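Lysine/ornithine decarboxylase (Vibrio vulnificus, PDB 2PLJ) decarboxylates lysine and ornithine to cadaverine and putrescine, using pyridoxal phosphate held at the mouth of a beta/alpha barrel. Local coordinates at residues T109-V120 / D136-G144; I208-T219 / L247-V258. One frame throughout, in Å; residues are numbered along the deposited sequence. Where two conformers were deposited one is given.

Contact 1: T109-V120 / D136-G144; sequences TGEVELVASEGV and DIRDALAYG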
# COMPACT_ATOMS: atom_id res chain seq x y z
N THR A 109 -10.11 -10.27 -13.17
CA THR A 109 -9.45 -10.96 -14.27
C THR A 109 -8.10 -11.53 -13.83
O THR A 109 -7.76 -12.65 -14.22
CB THR A 109 -9.35 -10.05 -15.47
OG1 THR A 109 -10.68 -9.70 -15.88
CG2 THR A 109 -8.58 -10.71 -16.61
N GLY A 110 -7.31 -10.75 -13.07
CA GLY A 110 -6.01 -11.27 -12.58
C GLY A 110 -6.15 -12.58 -11.80
O GLY A 110 -5.35 -13.50 -11.97
N GLU A 111 -7.18 -12.66 -10.95
CA GLU A 111 -7.47 -13.86 -10.17
C GLU A 111 -7.97 -15.01 -11.06
O GLU A 111 -7.58 -16.16 -10.87
CB GLU A 111 -8.40 -13.56 -9.02
CG GLU A 111 -7.76 -12.54 -8.05
CD GLU A 111 -8.57 -12.27 -6.82
OE1 GLU A 111 -9.73 -12.74 -6.74
OE2 GLU A 111 -8.05 -11.53 -5.94
N VAL A 112 -8.79 -14.67 -12.05
CA VAL A 112 -9.19 -15.67 -13.06
C VAL A 112 -7.93 -16.26 -13.71
O VAL A 112 -7.76 -17.50 -13.83
CB VAL A 112 -10.11 -15.01 -14.13
CG1 VAL A 112 -10.28 -15.96 -15.37
CG2 VAL A 112 -11.47 -14.68 -13.55
N GLU A 113 -7.02 -15.37 -14.12
CA GLU A 113 -5.81 -15.80 -14.83
C GLU A 113 -4.93 -16.71 -13.95
O GLU A 113 -4.32 -17.69 -14.46
CB GLU A 113 -5.08 -14.57 -15.35
CG GLU A 113 -5.83 -13.95 -16.55
CD GLU A 113 -5.19 -12.67 -17.11
OE1 GLU A 113 -4.26 -12.11 -16.49
OE2 GLU A 113 -5.66 -12.22 -18.19
N LEU A 114 -4.84 -16.36 -12.67
CA LEU A 114 -4.04 -17.14 -11.72
C LEU A 114 -4.62 -18.57 -11.62
O LEU A 114 -3.89 -19.54 -11.84
CB LEU A 114 -3.97 -16.47 -10.34
CG LEU A 114 -3.21 -17.32 -9.31
CD1 LEU A 114 -1.82 -17.73 -9.78
CD2 LEU A 114 -3.16 -16.48 -8.03
N VAL A 115 -5.92 -18.70 -11.33
CA VAL A 115 -6.49 -20.06 -11.21
C VAL A 115 -6.41 -20.84 -12.52
O VAL A 115 -6.15 -22.07 -12.52
CB VAL A 115 -7.90 -20.10 -10.56
CG1 VAL A 115 -7.83 -19.43 -9.16
CG2 VAL A 115 -8.94 -19.39 -11.45
N ALA A 116 -6.63 -20.15 -13.65
CA ALA A 116 -6.54 -20.78 -14.96
C ALA A 116 -5.12 -21.36 -15.16
O ALA A 116 -4.98 -22.52 -15.63
CB ALA A 116 -6.88 -19.78 -16.03
N SER A 117 -4.10 -20.59 -14.78
CA SER A 117 -2.70 -21.04 -14.99
C SER A 117 -2.32 -22.22 -14.11
O SER A 117 -1.36 -22.94 -14.42
CB SER A 117 -1.71 -19.89 -14.75
OG SER A 117 -1.66 -19.53 -13.38
N GLU A 118 -3.03 -22.41 -13.00
CA GLU A 118 -2.77 -23.54 -12.07
C GLU A 118 -3.68 -24.75 -12.30
O GLU A 118 -3.70 -25.69 -11.50
CB GLU A 118 -2.79 -23.07 -10.61
CG GLU A 118 -1.71 -22.03 -10.31
CD GLU A 118 -0.28 -22.50 -10.63
OE1 GLU A 118 0.02 -23.72 -10.56
OE2 GLU A 118 0.56 -21.64 -10.97
N GLY A 119 -4.42 -24.71 -13.41
CA GLY A 119 -5.26 -25.82 -13.81
C GLY A 119 -6.52 -26.04 -13.00
O GLY A 119 -7.09 -27.16 -13.01
N VAL A 120 -7.00 -24.98 -12.36
CA VAL A 120 -8.27 -25.05 -11.64
C VAL A 120 -9.40 -25.13 -12.68
O VAL A 120 -9.50 -24.25 -13.54
CB VAL A 120 -8.48 -23.84 -10.73
CG1 VAL A 120 -9.91 -23.88 -10.09
CG2 VAL A 120 -7.37 -23.78 -9.65
N ASP A 136 -14.62 -7.40 -17.67
CA ASP A 136 -14.43 -8.26 -16.49
C ASP A 136 -15.35 -9.47 -16.62
O ASP A 136 -14.96 -10.58 -16.34
CB ASP A 136 -14.75 -7.50 -15.21
CG ASP A 136 -13.82 -6.30 -14.97
OD1 ASP A 136 -12.61 -6.36 -15.35
OD2 ASP A 136 -14.31 -5.27 -14.41
N ILE A 137 -16.56 -9.23 -17.10
CA ILE A 137 -17.50 -10.34 -17.26
C ILE A 137 -17.00 -11.27 -18.38
O ILE A 137 -16.99 -12.50 -18.23
CB ILE A 137 -18.91 -9.81 -17.61
CG1 ILE A 137 -19.49 -9.05 -16.40
CG2 ILE A 137 -19.84 -11.01 -18.05
CD1 ILE A 137 -20.70 -8.12 -16.78
N ARG A 138 -16.58 -10.67 -19.50
CA ARG A 138 -16.14 -11.44 -20.67
C ARG A 138 -14.90 -12.29 -20.37
O ARG A 138 -14.86 -13.45 -20.78
CB ARG A 138 -15.87 -10.51 -21.87
CG ARG A 138 -17.10 -9.83 -22.46
CD ARG A 138 -16.76 -9.07 -23.80
NE ARG A 138 -16.60 -9.92 -24.97
CZ ARG A 138 -17.59 -10.32 -25.77
NH1 ARG A 138 -18.85 -9.97 -25.53
NH2 ARG A 138 -17.32 -11.08 -26.82
N ASP A 139 -13.92 -11.71 -19.67
CA ASP A 139 -12.70 -12.42 -19.26
C ASP A 139 -13.02 -13.66 -18.41
O ASP A 139 -12.45 -14.74 -18.63
CB ASP A 139 -11.79 -11.51 -18.44
CG ASP A 139 -11.27 -10.30 -19.23
OD1 ASP A 139 -11.31 -10.29 -20.48
OD2 ASP A 139 -10.82 -9.37 -18.52
N ALA A 140 -13.94 -13.51 -17.46
CA ALA A 140 -14.31 -14.61 -16.59
C ALA A 140 -15.04 -15.68 -17.39
O ALA A 140 -14.72 -16.87 -17.28
CB ALA A 140 -15.16 -14.13 -15.41
N LEU A 141 -15.98 -15.25 -18.25
CA LEU A 141 -16.73 -16.19 -19.10
C LEU A 141 -15.80 -16.98 -20.03
O LEU A 141 -16.02 -18.17 -20.27
CB LEU A 141 -17.80 -15.46 -19.90
CG LEU A 141 -19.07 -15.13 -19.09
CD1 LEU A 141 -19.98 -14.30 -20.00
CD2 LEU A 141 -19.82 -16.40 -18.64
N ALA A 142 -14.77 -16.31 -20.56
CA ALA A 142 -13.82 -16.97 -21.46
C ALA A 142 -13.08 -18.13 -20.78
O ALA A 142 -12.85 -19.17 -21.41
CB ALA A 142 -12.81 -15.95 -22.04
N TYR A 143 -12.71 -17.94 -19.51
CA TYR A 143 -12.16 -19.00 -18.69
C TYR A 143 -13.19 -20.10 -18.43
O TYR A 143 -12.86 -21.27 -18.44
CB TYR A 143 -11.69 -18.39 -17.37
CG TYR A 143 -11.43 -19.36 -16.26
CD1 TYR A 143 -10.50 -20.40 -16.38
CD2 TYR A 143 -12.11 -19.22 -15.05
CE1 TYR A 143 -10.27 -21.28 -15.33
CE2 TYR A 143 -11.89 -20.07 -13.99
CZ TYR A 143 -10.97 -21.11 -14.13
OH TYR A 143 -10.76 -21.93 -13.05
N GLY A 144 -14.43 -19.68 -18.22
CA GLY A 144 -15.56 -20.62 -18.05
C GLY A 144 -16.35 -20.39 -16.76
O GLY A 144 -17.38 -21.05 -16.51
O HOH W 1 -11.40 -7.66 -13.23
O HOH W 2 -13.00 -10.76 -14.34

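Contact 2: I208-T219 / L247-V258; sequences IKGLSFHVGSQT and LSTLDIGGGFPV. With P3T ((4-{[(4-aminobutyl)amino]methyl}-5-hydroxy-6-methylpyridin-3-yl)methyl dihydrogen phosphate), chain D.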
# COMPACT_ATOMS: atom_id res chain seq x y z
N ILE A 208 -31.26 -16.60 -11.83
CA ILE A 208 -30.76 -16.30 -10.48
C ILE A 208 -30.42 -17.63 -9.80
O ILE A 208 -31.31 -18.49 -9.59
CB ILE A 208 -31.79 -15.49 -9.64
CG1 ILE A 208 -32.15 -14.14 -10.31
CG2 ILE A 208 -31.27 -15.30 -8.20
CD1 ILE A 208 -30.96 -13.23 -10.65
N LYS A 209 -29.14 -17.79 -9.46
CA LYS A 209 -28.62 -18.95 -8.74
C LYS A 209 -29.06 -18.90 -7.27
O LYS A 209 -29.43 -19.92 -6.69
CB LYS A 209 -27.09 -18.99 -8.80
CG LYS A 209 -26.49 -20.26 -8.23
CD LYS A 209 -24.97 -20.29 -8.36
CE LYS A 209 -24.40 -21.61 -7.83
NZ LYS A 209 -24.70 -22.73 -8.78
N GLY A 210 -29.07 -17.71 -6.67
CA GLY A 210 -29.44 -17.62 -5.27
C GLY A 210 -29.03 -16.29 -4.67
O GLY A 210 -28.97 -15.28 -5.38
N LEU A 211 -28.76 -16.32 -3.36
CA LEU A 211 -28.43 -15.12 -2.58
C LEU A 211 -27.04 -15.24 -1.96
O LEU A 211 -26.54 -16.35 -1.72
CB LEU A 211 -29.44 -14.91 -1.45
CG LEU A 211 -30.93 -14.87 -1.82
CD1 LEU A 211 -31.80 -14.63 -0.55
CD2 LEU A 211 -31.19 -13.78 -2.83
N SER A 212 -26.43 -14.09 -1.67
CA SER A 212 -25.14 -14.09 -0.97
C SER A 212 -25.09 -12.92 -0.01
O SER A 212 -25.86 -11.96 -0.14
CB SER A 212 -23.97 -14.02 -1.96
OG SER A 212 -23.86 -12.72 -2.51
N PHE A 213 -24.17 -13.00 0.94
CA PHE A 213 -23.89 -11.85 1.77
C PHE A 213 -22.47 -11.98 2.29
O PHE A 213 -21.87 -13.07 2.21
CB PHE A 213 -24.89 -11.74 2.93
CG PHE A 213 -24.84 -12.92 3.89
CD1 PHE A 213 -23.81 -13.02 4.85
CD2 PHE A 213 -25.83 -13.92 3.83
CE1 PHE A 213 -23.77 -14.13 5.74
CE2 PHE A 213 -25.80 -15.02 4.69
CZ PHE A 213 -24.80 -15.12 5.66
N HIS A 214 -21.95 -10.89 2.86
CA HIS A 214 -20.61 -10.94 3.49
C HIS A 214 -20.70 -10.03 4.69
O HIS A 214 -20.93 -8.82 4.53
CB HIS A 214 -19.50 -10.50 2.53
CG HIS A 214 -18.13 -10.63 3.12
ND1 HIS A 214 -17.37 -9.56 3.52
CD2 HIS A 214 -17.38 -11.73 3.37
CE1 HIS A 214 -16.21 -9.98 3.99
NE2 HIS A 214 -16.19 -11.30 3.91
N VAL A 215 -20.64 -10.62 5.88
CA VAL A 215 -20.87 -9.84 7.11
C VAL A 215 -19.69 -8.94 7.51
O VAL A 215 -19.80 -8.10 8.42
CB VAL A 215 -21.35 -10.73 8.30
CG1 VAL A 215 -22.72 -11.38 7.96
CG2 VAL A 215 -20.36 -11.77 8.69
N GLY A 216 -18.56 -9.13 6.83
CA GLY A 216 -17.35 -8.34 7.13
C GLY A 216 -16.17 -9.19 7.60
O GLY A 216 -16.33 -10.29 8.15
N SER A 217 -14.97 -8.68 7.39
CA SER A 217 -13.78 -9.48 7.70
C SER A 217 -13.48 -9.48 9.22
O SER A 217 -13.79 -8.49 9.93
CB SER A 217 -12.59 -9.00 6.85
OG SER A 217 -11.51 -9.94 6.87
N GLN A 218 -12.89 -10.59 9.71
CA GLN A 218 -12.56 -10.79 11.14
C GLN A 218 -13.80 -10.51 12.00
O GLN A 218 -13.78 -9.67 12.89
CB GLN A 218 -11.34 -9.94 11.54
CG GLN A 218 -10.76 -10.21 12.94
CD GLN A 218 -10.04 -11.57 13.09
OE1 GLN A 218 -9.94 -12.37 12.14
NE2 GLN A 218 -9.50 -11.80 14.28
N THR A 219 -14.90 -11.16 11.64
CA THR A 219 -16.14 -11.06 12.41
C THR A 219 -16.02 -11.97 13.60
O THR A 219 -15.82 -13.18 13.43
CB THR A 219 -17.34 -11.47 11.54
OG1 THR A 219 -17.60 -10.45 10.57
CG2 THR A 219 -18.61 -11.65 12.41
N LEU A 247 -35.00 -20.34 -5.40
CA LEU A 247 -33.53 -20.14 -5.38
C LEU A 247 -32.80 -21.38 -4.89
O LEU A 247 -33.23 -22.03 -3.92
CB LEU A 247 -33.17 -18.94 -4.52
CG LEU A 247 -33.86 -17.62 -4.90
CD1 LEU A 247 -33.23 -16.46 -4.14
CD2 LEU A 247 -33.82 -17.38 -6.41
N SER A 248 -31.70 -21.71 -5.57
CA SER A 248 -31.00 -22.96 -5.27
C SER A 248 -29.86 -22.84 -4.26
O SER A 248 -29.45 -23.85 -3.68
CB SER A 248 -30.47 -23.59 -6.57
OG SER A 248 -29.33 -22.89 -7.06
N THR A 249 -29.37 -21.63 -4.05
CA THR A 249 -28.06 -21.44 -3.38
C THR A 249 -28.08 -20.29 -2.38
O THR A 249 -28.67 -19.24 -2.66
CB THR A 249 -26.97 -21.17 -4.44
OG1 THR A 249 -27.02 -22.18 -5.46
CG2 THR A 249 -25.56 -21.08 -3.83
N LEU A 250 -27.44 -20.51 -1.22
CA LEU A 250 -27.09 -19.45 -0.27
C LEU A 250 -25.59 -19.44 -0.12
O LEU A 250 -25.00 -20.48 0.21
CB LEU A 250 -27.73 -19.68 1.10
CG LEU A 250 -27.41 -18.57 2.09
CD1 LEU A 250 -27.89 -17.21 1.51
CD2 LEU A 250 -28.07 -18.86 3.46
N ASP A 251 -24.98 -18.27 -0.32
CA ASP A 251 -23.53 -18.11 -0.16
C ASP A 251 -23.34 -17.20 1.06
O ASP A 251 -23.76 -16.04 1.01
CB ASP A 251 -22.99 -17.47 -1.45
CG ASP A 251 -21.53 -17.06 -1.37
OD1 ASP A 251 -20.91 -17.07 -0.28
OD2 ASP A 251 -21.02 -16.72 -2.47
N ILE A 252 -22.75 -17.72 2.14
CA ILE A 252 -22.66 -16.99 3.42
C ILE A 252 -21.39 -16.11 3.58
O ILE A 252 -21.11 -15.57 4.65
CB ILE A 252 -22.83 -17.92 4.66
CG1 ILE A 252 -21.66 -18.94 4.72
CG2 ILE A 252 -24.21 -18.62 4.62
CD1 ILE A 252 -21.57 -19.67 6.06
N GLY A 253 -20.66 -15.99 2.48
CA GLY A 253 -19.47 -15.14 2.40
C GLY A 253 -18.30 -15.58 3.27
O GLY A 253 -18.15 -16.79 3.59
N GLY A 254 -17.44 -14.61 3.55
CA GLY A 254 -16.22 -14.86 4.33
C GLY A 254 -16.34 -14.32 5.75
O GLY A 254 -17.44 -14.18 6.30
N GLY A 255 -15.18 -14.04 6.34
CA GLY A 255 -15.15 -13.28 7.61
C GLY A 255 -14.86 -14.07 8.87
O GLY A 255 -14.82 -13.50 9.96
N PHE A 256 -14.65 -15.37 8.72
CA PHE A 256 -14.34 -16.23 9.86
C PHE A 256 -13.03 -15.74 10.44
O PHE A 256 -12.09 -15.44 9.69
CB PHE A 256 -14.22 -17.69 9.39
CG PHE A 256 -15.40 -18.12 8.56
CD1 PHE A 256 -16.63 -18.40 9.16
CD2 PHE A 256 -15.30 -18.13 7.16
CE1 PHE A 256 -17.74 -18.77 8.36
CE2 PHE A 256 -16.40 -18.49 6.36
CZ PHE A 256 -17.63 -18.81 6.97
N PRO A 257 -13.00 -15.59 11.77
CA PRO A 257 -11.87 -14.93 12.42
C PRO A 257 -10.73 -15.87 12.83
O PRO A 257 -10.93 -17.08 13.03
CB PRO A 257 -12.53 -14.32 13.68
CG PRO A 257 -13.53 -15.40 14.09
CD PRO A 257 -14.08 -15.91 12.73
N VAL A 258 -9.54 -15.29 12.98
CA VAL A 258 -8.38 -16.03 13.49
C VAL A 258 -7.74 -15.25 14.64
O VAL A 258 -8.00 -14.06 14.82
CB VAL A 258 -7.33 -16.27 12.39
CG1 VAL A 258 -7.93 -17.02 11.23
CG2 VAL A 258 -6.71 -14.96 11.93
OAE P3T D . -12.68 -14.56 5.00
PAU P3T D . -12.23 -13.05 4.82
OAF P3T D . -10.71 -12.97 4.31
OAC P3T D . -12.45 -12.17 6.04
OAP P3T D . -13.05 -12.35 3.61
CAM P3T D . -12.91 -12.92 2.25
CAS P3T D . -13.98 -12.21 1.40
CAH P3T D . -15.01 -13.06 0.97
NAO P3T D . -16.01 -12.56 0.24
CAQ P3T D . -16.09 -11.27 -0.08
CAA P3T D . -17.30 -10.78 -0.90
CAR P3T D . -15.10 -10.36 0.35
OAD P3T D . -15.21 -9.07 0.00
CAT P3T D . -14.02 -10.83 1.12
CAG P3T D . -12.98 -9.93 1.51
NAN P3T D . -13.24 -8.63 1.60
CAL P3T D . -12.26 -7.55 1.95
CAK P3T D . -11.42 -7.88 3.19
CAJ P3T D . -10.41 -6.70 3.35
CAI P3T D . -9.51 -6.91 4.57
NAB P3T D . -8.69 -5.71 4.86
O HOH W 3 -27.24 -24.08 -8.03
O HOH W 4 -19.95 -13.35 5.60
O HOH W 5 -11.72 -12.87 8.51

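Contact 1: T109-V120 / D136-G144
Thr109 opens the first helix with its hydroxyl OG1 donating to Asp139 OD2 at 2.7 Å, on the carboxylate's anti lone pair. The threonine also receives a bond from a water that donates to Asp136 O; a second water accepts from Thr109 N and gives a weak bond to Asp136 OD1, whose carboxylate is salt-bridged to Arg133. One turn on, Val112 spreads its two methyls over the neighbouring helix: CG1, anti to the backbone N (chi1 167°), reaches Tyr143 CB at 3.4 Å, while CG2 lies 4.2 Å from Ala140 CB, a residue small enough for helices 9.5 Å apart. Val115 CG2 approaches Tyr143 CZ at 3.8 Å, and Ala116 CB comes within 3.7 Å of Tyr143 CD1. A Schellman motif with Gly119 at positive phi then ends the helix and turns Val120 back, bringing its carbonyl to the ring's edge. Tyr143 OH donates to Val120 O at 2.7 Å from above the carbonyl plane. These nearly parallel helices, 12° apart, are successive outer helices of the barrel. Polar bonds at both ends flank an apolar middle of valine, alanine and the tyrosine ring, so the two bonds probably help set the helices' alignment while small side chains let them pack.

Contact 2: I208-T219 / L247-V258
Three consecutive glycines, Gly253 to Gly255, follow strand 249-251 and bring bare backbone close to its neighbours: Gly253 packs on Phe213 and His214, while Gly254 and Gly255 face the cofactor adduct, the putrescine-pyridoxyl phosphate P3T. Gly255 N donates to phosphate oxygen OAE of P3T at 2.9 Å, nearly straight at 168°, and Gly255 CA lies 3.3 Å from Gly216 O, a CA-H...O contact suited to a residue without a side chain. From the other segment, Ser217 OG donates to P3T OAC at 2.6 Å, and one water links that oxygen to Gln218 N and Phe256 O. His214, its CG anti to the backbone N (chi1 -176°), lays one ring face over the pyridine, with P3T CAR 3.8 Å above its centre; Gly216 N lies over the opposite face. This flat ring suits the place, for it covers the pyridine and gives a weak bond from NE2 to P3T OAP.

Beyond the phosphate, the Gln218 amide grips the backbone of Val258 twice: NE2 donates to Val258 O at 2.8 Å, in both the amide and the carbonyl plane, and OE1 accepts from Val258 N. Back along the strands, parallel pairing runs through Leu211 N to Thr249 O and Asp251 N to Leu211 O, 2.8 Å. Asp251 then accepts from Gly253 N in an Asx turn that steers the chain into the glycines. Ile252 CA sits over the Phe213 face, 3.9 Å from the ring centroid, a CH-pi contact.

The two strands belong to a beta-alpha-beta unit whose helix 223-241 packs on Leu211, Phe213 and Leu250. Strand 167-171 flanks strand 207-212, strand 286-289 flanks strand 249-251, and Arg293 of helix 293-296 joins Ser217 at the phosphate end.

In the fold
Both contacts lie in the pyridoxal-binding beta/alpha barrel, with centres about 22 Å apart and nearest atoms about 11 Å apart, so they do not touch. Contact 1 closes before contact 2 opens along the chain. Helices 109-117 and 134-143 of contact 1 follow strands 103-106 and 125-127, whereas contact 2 joins strands 207-212 and 249-251 farther round the same parallel sheet. The first is thus a helix-to-helix seam on the barrel's outside, and the second a strand-to-strand seam in its wall, continued by loops that hold the cofactor phosphate. Together they illustrate the barrel's division of labour: outer helices pack the shell, and loops following the strands bind the cofactor.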